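Local structure of bifunctional cytochrome P450/NADPH--P450 reductase (Deinococcus aerius, 7F3H) at residues G25-P28 and V29-F32. The protein is a self-sufficient cytochrome P450 fused to its reductase, whose heme domain hydroxylates substrates using electrons that the reductase probably relays from NADPH. Numbering follows the deposited sequence.
Sequences GDAP and VLNF
A27 and P28 are bonded through their carbonyl oxygens to L30 N and F32 N, in the first turn of helix 28-38. L30 N donates to A27 O over 3.0 Å, closing a tight turn with P28 and V29 at its centre. F32 N reaches P28 O at 3.1 Å, the i to i+4 bond of an alpha-helix. P28, with no N-H to give, sits where a helix start needs no donor, and its phi of -61° already suits the helix. V29 N is bound from outside the turn by the Q440 side chain, and the D26 backbone also pairs with Q440, so strand 438-440 anchors both the loop and the helix start. This is the N-terminal end of the first helix of the P450 fold, with the side chain of V29 about 12 Å from the bound heme.

Apolar packing is light. A27 CB approaches L30 CG at 4.2 Å, and P28 CB stands loosely 4.5 Å from F32 CZ. The F32 ring packs further on L23, L53 and L360.

A separate carbonyl-on-ring contact sets P28 O 3.5 Å above the F32 ring plane, displaced toward the rim. The ring is placed there by chi1 of -59°, CG being anti to the carbonyl carbon.

Beside the proline, N31 folds back along the turn: its CB is 3.3 Å from P28 O, while ND2 passes 3.7 Å from P28 CA and donates to Y22 O, with a weak second bond to A24 O, linking the helix to the preceding loop.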
loop_
_atom_site.group_PDB
_atom_site.type_symbol
_atom_site.label_atom_id
_atom_site.label_comp_id
_atom_site.label_asym_id
_atom_site.label_seq_id
_atom_site.Cartn_x
_atom_site.Cartn_y
_atom_site.Cartn_z
ATOM N N GLY A 25 -17.063 10.846 -7.340
ATOM C CA GLY A 25 -16.160 11.581 -6.478
ATOM C C GLY A 25 -14.728 11.092 -6.590
ATOM O O GLY A 25 -14.393 10.192 -7.362
ATOM N N ASP A 26 -13.865 11.742 -5.799
ATOM C CA ASP A 26 -12.439 11.449 -5.786
ATOM C C ASP A 26 -12.091 10.144 -5.074
ATOM O O ASP A 26 -10.987 9.630 -5.284
ATOM C CB ASP A 26 -11.681 12.564 -5.069
ATOM C CG ASP A 26 -11.440 13.771 -5.932
ATOM O OD1 ASP A 26 -11.301 13.585 -7.163
ATOM O OD2 ASP A 26 -11.350 14.888 -5.359
ATOM N N ALA A 27 -12.995 9.611 -4.224
ATOM C CA ALA A 27 -12.729 8.434 -3.401
ATOM C C ALA A 27 -14.018 7.713 -2.998
ATOM O O ALA A 27 -14.456 7.859 -1.859
ATOM C CB ALA A 27 -11.941 8.854 -2.156
ATOM N N PRO A 28 -14.637 6.926 -3.882
ATOM C CA PRO A 28 -15.934 6.292 -3.544
ATOM C C PRO A 28 -15.907 5.341 -2.348
ATOM O O PRO A 28 -16.979 5.083 -1.750
ATOM C CB PRO A 28 -16.323 5.555 -4.837
ATOM C CG PRO A 28 -15.133 5.666 -5.771
ATOM C CD PRO A 28 -14.262 6.745 -5.299
ATOM N N VAL A 29 -14.739 4.812 -1.969
ATOM C CA VAL A 29 -14.711 3.985 -0.765
ATOM C C VAL A 29 -15.231 4.764 0.446
ATOM O O VAL A 29 -15.789 4.164 1.374
ATOM C CB VAL A 29 -13.304 3.394 -0.515
ATOM C CG1 VAL A 29 -12.361 4.437 0.014
ATOM C CG2 VAL A 29 -13.397 2.174 0.451
ATOM N N LEU A 30 -15.128 6.102 0.444
ATOM C CA LEU A 30 -15.659 6.859 1.591
ATOM C C LEU A 30 -17.195 6.908 1.579
ATOM O O LEU A 30 -17.847 6.909 2.642
ATOM C CB LEU A 30 -15.067 8.270 1.616
ATOM C CG LEU A 30 -13.545 8.301 1.739
ATOM C CD1 LEU A 30 -13.009 9.722 1.965
ATOM C CD2 LEU A 30 -13.114 7.368 2.848
ATOM N N ASN A 31 -17.788 6.980 0.385
ATOM C CA ASN A 31 -19.229 6.784 0.269
ATOM C C ASN A 31 -19.645 5.438 0.844
ATOM O O ASN A 31 -20.677 5.328 1.531
ATOM C CB ASN A 31 -19.660 6.902 -1.190
ATOM C CG ASN A 31 -19.258 8.231 -1.811
ATOM O OD1 ASN A 31 -19.142 9.260 -1.115
ATOM N ND2 ASN A 31 -19.087 8.229 -3.126
ATOM N N PHE A 32 -18.866 4.396 0.549
ATOM C CA PHE A 32 -19.192 3.075 1.085
ATOM C C PHE A 32 -19.101 3.076 2.600
ATOM O O PHE A 32 -19.911 2.443 3.279
ATOM C CB PHE A 32 -18.251 2.017 0.517
ATOM C CG PHE A 32 -18.279 1.917 -0.970
ATOM C CD1 PHE A 32 -19.417 2.261 -1.681
ATOM C CD2 PHE A 32 -17.158 1.472 -1.656
ATOM C CE1 PHE A 32 -19.437 2.146 -3.057
ATOM C CE2 PHE A 32 -17.170 1.352 -3.031
ATOM C CZ PHE A 32 -18.311 1.695 -3.738
#